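PDB 5LHJ: leucine aminopeptidase 2, chloroplastic from Streptomyces sp. BC16019, which acts in bottromycin maturation as a manganese-binding M17-family metalloaminopeptidase, probably removing unsubstituted N-terminal residues from peptides. Local coordinates for residues 230-235 and 322-327; 334-339 and 428-433; 338-343 and 434-439. All coordinates share one frame; numbering follows the deposited sequence.

Contacts 1 and 2 are buried and both touch the same neighbouring subunit; contact 3 lies at the surface, includes the manganese ligand Asp343, and meets a different subunit through 434-439. Contacts 2 and 3 follow each other along the same two chain segments: they share Glu338 and Ile339, and Asn433 of contact 2 bonds to the backbone of Thr340 and His341 in contact 3. Contact 1 joins them through Ile339, whose backbone pairs with Gly326 and Asp327. The chemistry changes with place: an arginine-aspartate network and bridging waters in contact 1, a short parallel strand pairing edged by threonine hydroxyls in contact 2, and a single hydroxyl-to-carbonyl bond beside two histidines in contact 3.

Contact 1 (230-235 and 322-327)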
# COMPACT_ATOMS: atom_id res chain seq x y z
N VAL A 230 13.85 13.31 -22.23
CA VAL A 230 12.94 12.23 -21.89
C VAL A 230 13.35 10.93 -22.60
O VAL A 230 13.34 9.88 -21.99
CB VAL A 230 11.48 12.61 -22.22
CG1 VAL A 230 10.56 11.39 -22.24
CG2 VAL A 230 10.98 13.66 -21.22
N GLY A 231 13.74 11.05 -23.86
CA GLY A 231 14.03 9.88 -24.68
C GLY A 231 15.37 9.22 -24.45
O GLY A 231 15.61 8.15 -24.98
N ARG A 232 16.26 9.84 -23.67
CA ARG A 232 17.64 9.36 -23.62
C ARG A 232 17.87 8.03 -22.89
O ARG A 232 18.81 7.31 -23.22
CB ARG A 232 18.57 10.42 -23.07
CG ARG A 232 18.56 10.62 -21.58
CD ARG A 232 19.75 11.47 -21.18
NE ARG A 232 19.88 11.66 -19.74
CZ ARG A 232 19.20 12.54 -19.02
NH1 ARG A 232 18.28 13.34 -19.58
NH2 ARG A 232 19.45 12.64 -17.72
N GLY A 233 17.05 7.72 -21.88
CA GLY A 233 17.24 6.46 -21.13
C GLY A 233 17.09 5.20 -21.99
O GLY A 233 17.83 4.22 -21.84
N SER A 234 16.11 5.24 -22.89
CA SER A 234 15.83 4.14 -23.79
C SER A 234 16.98 3.80 -24.72
O SER A 234 17.71 4.68 -25.15
CB SER A 234 14.60 4.47 -24.64
OG SER A 234 14.30 3.42 -25.54
N ALA A 235 17.13 2.52 -25.04
CA ALA A 235 18.01 2.07 -26.13
C ALA A 235 17.53 2.58 -27.50
O ALA A 235 18.34 2.66 -28.44
CB ALA A 235 18.09 0.55 -26.16
N ALA A 322 19.12 7.52 -17.71
CA ALA A 322 17.76 8.07 -17.83
C ALA A 322 17.59 9.42 -17.13
O ALA A 322 18.32 9.75 -16.20
CB ALA A 322 16.75 7.08 -17.27
N LEU A 323 16.59 10.17 -17.58
CA LEU A 323 16.23 11.45 -16.98
C LEU A 323 16.00 11.31 -15.47
O LEU A 323 15.32 10.39 -15.03
CB LEU A 323 14.95 11.98 -17.64
CG LEU A 323 14.49 13.39 -17.25
CD1 LEU A 323 15.55 14.46 -17.43
CD2 LEU A 323 13.27 13.74 -18.08
N ARG A 324 16.61 12.20 -14.69
CA ARG A 324 16.60 12.09 -13.23
C ARG A 324 15.63 13.07 -12.61
O ARG A 324 15.48 14.19 -13.07
CB ARG A 324 18.00 12.38 -12.64
CG ARG A 324 19.11 11.39 -13.03
CD ARG A 324 20.50 11.98 -12.86
NE ARG A 324 20.70 12.89 -13.97
CZ ARG A 324 21.74 12.96 -14.79
NH1 ARG A 324 22.87 12.27 -14.62
NH2 ARG A 324 21.64 13.84 -15.78
N VAL A 325 15.02 12.66 -11.50
CA VAL A 325 14.27 13.59 -10.65
C VAL A 325 15.22 14.68 -10.15
O VAL A 325 16.32 14.37 -9.66
CB VAL A 325 13.62 12.85 -9.45
CG1 VAL A 325 13.01 13.84 -8.46
CG2 VAL A 325 12.59 11.85 -9.95
N GLY A 326 14.82 15.94 -10.30
CA GLY A 326 15.67 17.08 -9.94
C GLY A 326 16.39 17.72 -11.12
O GLY A 326 16.88 18.85 -10.99
N ASP A 327 16.45 17.02 -12.25
CA ASP A 327 17.03 17.61 -13.46
C ASP A 327 16.22 18.80 -13.93
O ASP A 327 15.03 18.91 -13.63
CB ASP A 327 17.14 16.59 -14.59
CG ASP A 327 18.30 15.61 -14.39
OD1 ASP A 327 19.08 15.78 -13.42
OD2 ASP A 327 18.41 14.68 -15.22
O HOH W 1 15.36 9.28 -20.09
O HOH W 2 21.05 10.36 -16.58
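The guanidinium of Arg232 lies over the backbone at Ala322 and Leu323, with Leu323 N above its centre and Ala322 C nearer its rim. At its edge, NH2 gives a weak bond of 3.4 Å to Asp327 OD2, a salt bridge with the two flat groups turned 24° apart. The same NH2 sits 3.2 Å from Arg324 NH2, two like charges that Asp327 probably helps to offset. With CG between its backbone N and carbonyl carbon (chi1 78°) and the chain then extended to NE, Arg232 reaches across Leu323 at about a right angle. Nearby, Val230 CG2 meets Leu323 CD2 at 3.9 Å, and Gly233 CA approaches Ala322 CA to 3.7 Å, a closeness that the lack of a side chain at Gly233 permits. One water accepts from Gly233 N and Leu323 N and lies within bonding distance of Val230 O; a second accepts from Arg232 NH2 and donates to Ala322 O.

Further out, Asp327 OD2 takes Arg324 NE at 3.2 Å on its syn lone pair and Arg324 N from above the carboxylate plane, across a type II turn. Arg324 NH1 is engaged by Glu315 of the second subunit. The contact thus joins helix 225-231 and the chain after it to the loop leading into strand 328-330, while Val230 also packs on helix 345-358 at the manganese ligand Glu345.

Contact 2 (334-339 and 428-433)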
# COMPACT_ATOMS: atom_id res chain seq x y z
N GLY A 334 13.84 29.31 -24.02
CA GLY A 334 14.72 29.77 -22.95
C GLY A 334 14.22 29.56 -21.53
O GLY A 334 14.99 29.78 -20.58
N THR A 335 12.97 29.12 -21.35
CA THR A 335 12.43 28.88 -20.01
C THR A 335 12.81 27.49 -19.53
O THR A 335 13.22 26.64 -20.31
CB THR A 335 10.89 29.05 -19.94
OG1 THR A 335 10.22 28.02 -20.68
CG2 THR A 335 10.48 30.39 -20.46
N THR A 336 12.68 27.27 -18.22
CA THR A 336 13.19 26.07 -17.58
C THR A 336 12.10 25.28 -16.86
O THR A 336 11.19 25.86 -16.27
CB THR A 336 14.33 26.38 -16.60
OG1 THR A 336 13.87 27.29 -15.60
CG2 THR A 336 15.51 26.97 -17.34
N THR A 337 12.24 23.96 -16.89
CA THR A 337 11.35 23.06 -16.17
C THR A 337 12.15 22.13 -15.29
O THR A 337 13.11 21.50 -15.75
CB THR A 337 10.51 22.21 -17.13
OG1 THR A 337 9.69 23.07 -17.94
CG2 THR A 337 9.63 21.21 -16.41
N GLU A 338 11.73 22.02 -14.03
CA GLU A 338 12.27 21.07 -13.08
C GLU A 338 11.49 19.77 -13.15
O GLU A 338 10.26 19.78 -13.04
CB GLU A 338 12.19 21.63 -11.67
CG GLU A 338 12.82 20.73 -10.62
CD GLU A 338 12.60 21.19 -9.19
OE1 GLU A 338 11.71 22.03 -8.91
OE2 GLU A 338 13.32 20.67 -8.32
N ILE A 339 12.20 18.65 -13.32
CA ILE A 339 11.60 17.32 -13.37
C ILE A 339 11.39 16.83 -11.95
O ILE A 339 12.32 16.34 -11.29
CB ILE A 339 12.46 16.31 -14.18
CG1 ILE A 339 12.78 16.84 -15.58
CG2 ILE A 339 11.75 14.94 -14.25
CD1 ILE A 339 11.57 17.19 -16.44
N VAL A 428 13.49 25.98 -7.95
CA VAL A 428 14.74 26.00 -8.73
C VAL A 428 14.54 26.54 -10.15
O VAL A 428 15.32 27.36 -10.61
CB VAL A 428 15.34 24.57 -8.77
CG1 VAL A 428 16.53 24.48 -9.72
CG2 VAL A 428 15.77 24.15 -7.37
N ALA A 429 13.52 26.05 -10.84
CA ALA A 429 13.29 26.42 -12.24
C ALA A 429 12.06 27.34 -12.40
O ALA A 429 11.45 27.76 -11.41
CB ALA A 429 13.15 25.17 -13.08
N ASP A 430 11.71 27.65 -13.65
CA ASP A 430 10.51 28.46 -13.91
C ASP A 430 9.21 27.73 -13.56
O ASP A 430 8.23 28.37 -13.19
CB ASP A 430 10.46 28.94 -15.37
CG ASP A 430 11.61 29.84 -15.74
OD1 ASP A 430 12.17 30.55 -14.86
OD2 ASP A 430 11.96 29.85 -16.94
N ARG A 431 9.21 26.40 -13.68
CA ARG A 431 8.04 25.60 -13.38
C ARG A 431 8.46 24.18 -13.04
O ARG A 431 9.60 23.77 -13.33
CB ARG A 431 7.10 25.55 -14.58
CG ARG A 431 7.76 24.94 -15.80
CD ARG A 431 6.88 25.02 -17.02
NE ARG A 431 6.84 26.32 -17.68
CZ ARG A 431 7.82 26.86 -18.41
NH1 ARG A 431 9.01 26.29 -18.54
NH2 ARG A 431 7.59 28.02 -19.01
N VAL A 432 7.52 23.43 -12.48
CA VAL A 432 7.66 21.98 -12.29
C VAL A 432 6.80 21.22 -13.29
O VAL A 432 5.81 21.76 -13.79
CB VAL A 432 7.27 21.51 -10.87
CG1 VAL A 432 8.16 22.15 -9.83
CG2 VAL A 432 5.78 21.76 -10.56
N ASN A 433 7.15 19.96 -13.54
CA ASN A 433 6.28 19.06 -14.31
C ASN A 433 5.32 18.24 -13.46
O ASN A 433 4.53 17.48 -14.02
CB ASN A 433 7.07 18.15 -15.26
CG ASN A 433 7.75 16.98 -14.56
OD1 ASN A 433 8.12 17.05 -13.39
ND2 ASN A 433 7.90 15.89 -15.30
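Arg431 turns its guanidinium end-on to Thr335, and NH1 and NH2 both grip OG1, at 3.0 and 3.1 Å, with the hydroxyl only 9° out of the guanidinium plane. A bend at chi3 (78°) turns the guanidinium toward Thr335; on the way Thr337 OG1 takes a weak bond from NH1. Arg431 NE pairs with Asp450, Thr335 OG1 also bonds Asp333, and Thr337 OG1 also bonds His331, so each polar end has a second anchor.

Asp430 and Thr336 exchange bonds between side chain and backbone. Thr336 OG1 accepts from Asp430 N at 2.9 Å, while Asp430 OD2 receives Thr336 N at 3.0 Å from above the carboxylate plane. The second subunit joins in through Tyr145 O at the threonine and Ser147 at the aspartate. Ala429 CB fits against Thr336 OG1 and the backbone N of Glu338. The Glu338 and Val432 side chains run side by side in the same direction, with OE1 3.7 Å from CG1; Ser426 holds that carboxylate.

Asn433 crosses Ile339 obliquely, its ND2 near both CG2 and CD1 while bonding His341 O, and its OD1 accepts from Thr340 N. Glu338 N meets Arg431 O at 2.8 Å in a nearly straight bond (175°), and Asn433 N returns to Glu338 O at 3.2 Å. The alternation is that of a parallel pair, here short and loose at Thr337-Arg431; the weakly bonded strand 431-432 borders, within this chain, a three-stranded mixed sheet with 336-338 in the middle and 328-330 beyond, in the M17 catalytic domain.

Contact 3 (338-343 and 434-439); sequences EITHTD and CSHRHG
Thr340 holds OG1 between its backbone N and carbonyl carbon (chi1 55°), turned to Cys434, and gives its hydroxyl hydrogen to Cys434 O at 2.7 Å. The bond arrives in the carbonyl plane, on a lone pair. His341 and Cys434 both place their outer groups opposite the backbone N (chi1 -161° and -177°), and their CB atoms meet at 3.7 Å. Cys434 SG touches His341 CB and stands obliquely to its ring, while also lying 3.8 Å above the plane of the His436 ring, toward the rim. His436 N also gives this sulfur a weak bond within the loop.

His436 reaches back so that CE1 is 3.9 Å from Thr340 CB and its ring edge faces Thr340 O. An alanine at Thr340 has no hydroxyl to give, which would probably leave Cys434 O without this mate and the 434-439 loop less firmly tied, though CB and the backbone O beside His436 would stay.

Asp343 N bonds to His341 ND1 at 3.1 Å, in the ring plane, which fixes the rotation of the imidazole and ties it to the chain at a manganese ligand. These are loop-to-loop contacts at the rim of the M17 active site, where, in a manganese-bound structure of this protein, Asp343 holds one ion and Glu345 both; this chain carries neither.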
# COMPACT_ATOMS: atom_id res chain seq x y z
N GLU A 338 11.73 22.02 -14.03
CA GLU A 338 12.27 21.07 -13.08
C GLU A 338 11.49 19.77 -13.15
O GLU A 338 10.26 19.78 -13.04
CB GLU A 338 12.19 21.63 -11.67
CG GLU A 338 12.82 20.73 -10.62
CD GLU A 338 12.60 21.19 -9.19
OE1 GLU A 338 11.71 22.03 -8.91
OE2 GLU A 338 13.32 20.67 -8.32
N ILE A 339 12.20 18.65 -13.32
CA ILE A 339 11.60 17.32 -13.37
C ILE A 339 11.39 16.83 -11.95
O ILE A 339 12.32 16.34 -11.29
CB ILE A 339 12.46 16.31 -14.18
CG1 ILE A 339 12.78 16.84 -15.58
CG2 ILE A 339 11.75 14.94 -14.25
CD1 ILE A 339 11.57 17.19 -16.44
N THR A 340 10.17 16.96 -11.45
CA THR A 340 9.84 16.47 -10.12
C THR A 340 9.24 15.05 -10.12
O THR A 340 9.16 14.43 -9.06
CB THR A 340 8.91 17.44 -9.40
OG1 THR A 340 7.76 17.67 -10.21
CG2 THR A 340 9.63 18.80 -9.16
N HIS A 341 8.81 14.56 -11.28
CA HIS A 341 8.32 13.18 -11.41
C HIS A 341 8.53 12.77 -12.87
O HIS A 341 8.02 13.44 -13.76
CB HIS A 341 6.82 13.10 -11.00
CG HIS A 341 6.35 11.72 -10.67
ND1 HIS A 341 6.39 10.69 -11.58
CD2 HIS A 341 5.82 11.20 -9.54
CE1 HIS A 341 5.91 9.59 -11.03
NE2 HIS A 341 5.58 9.86 -9.78
N THR A 342 9.28 11.69 -13.10
CA THR A 342 9.60 11.26 -14.47
C THR A 342 8.41 10.66 -15.25
O THR A 342 8.50 10.50 -16.46
CB THR A 342 10.78 10.27 -14.52
OG1 THR A 342 10.41 9.04 -13.88
CG2 THR A 342 12.02 10.86 -13.85
N ASP A 343 7.33 10.31 -14.56
CA ASP A 343 6.09 9.86 -15.22
C ASP A 343 5.25 10.99 -15.85
O ASP A 343 4.35 10.70 -16.64
CB ASP A 343 5.23 9.03 -14.26
CG ASP A 343 4.13 8.24 -14.95
OD1 ASP A 343 4.34 7.73 -16.08
OD2 ASP A 343 3.03 8.11 -14.36
N CYS A 434 5.37 18.39 -12.13
CA CYS A 434 4.47 17.67 -11.23
C CYS A 434 4.40 18.36 -9.88
O CYS A 434 5.45 18.58 -9.25
CB CYS A 434 4.94 16.23 -11.03
SG CYS A 434 3.86 15.20 -10.01
N SER A 435 3.19 18.69 -9.44
CA SER A 435 3.00 19.35 -8.13
C SER A 435 2.83 18.38 -6.98
O SER A 435 2.87 18.80 -5.80
CB SER A 435 1.75 20.24 -8.17
OG SER A 435 0.60 19.44 -8.32
N HIS A 436 2.57 17.11 -7.29
CA HIS A 436 2.17 16.11 -6.30
C HIS A 436 0.89 16.51 -5.55
O HIS A 436 0.64 16.02 -4.45
CB HIS A 436 3.29 15.81 -5.29
CG HIS A 436 4.59 15.45 -5.94
ND1 HIS A 436 5.63 16.34 -6.06
CD2 HIS A 436 5.02 14.30 -6.51
CE1 HIS A 436 6.64 15.76 -6.68
NE2 HIS A 436 6.29 14.52 -6.97
N ARG A 437 0.08 17.37 -6.17
CA ARG A 437 -1.18 17.81 -5.58
C ARG A 437 -2.31 17.46 -6.54
O ARG A 437 -2.08 17.19 -7.72
CB ARG A 437 -1.16 19.30 -5.34
CG ARG A 437 -0.28 19.73 -4.18
CD ARG A 437 -0.20 21.24 -4.09
NE ARG A 437 -0.11 21.72 -2.71
CZ ARG A 437 -0.25 22.99 -2.33
NH1 ARG A 437 -0.45 23.97 -3.22
NH2 ARG A 437 -0.16 23.30 -1.04
N HIS A 438 -3.53 17.50 -6.03
CA HIS A 438 -4.70 17.34 -6.87
C HIS A 438 -4.78 18.42 -7.94
O HIS A 438 -4.27 19.52 -7.76
CB HIS A 438 -5.97 17.42 -6.03
CG HIS A 438 -6.15 16.28 -5.08
ND1 HIS A 438 -6.12 14.96 -5.49
CD2 HIS A 438 -6.40 16.26 -3.75
CE1 HIS A 438 -6.34 14.18 -4.44
NE2 HIS A 438 -6.49 14.94 -3.38
N GLY A 439 -5.42 18.09 -9.05
CA GLY A 439 -5.62 19.02 -10.17
C GLY A 439 -4.63 18.89 -11.32
O GLY A 439 -4.50 19.82 -12.14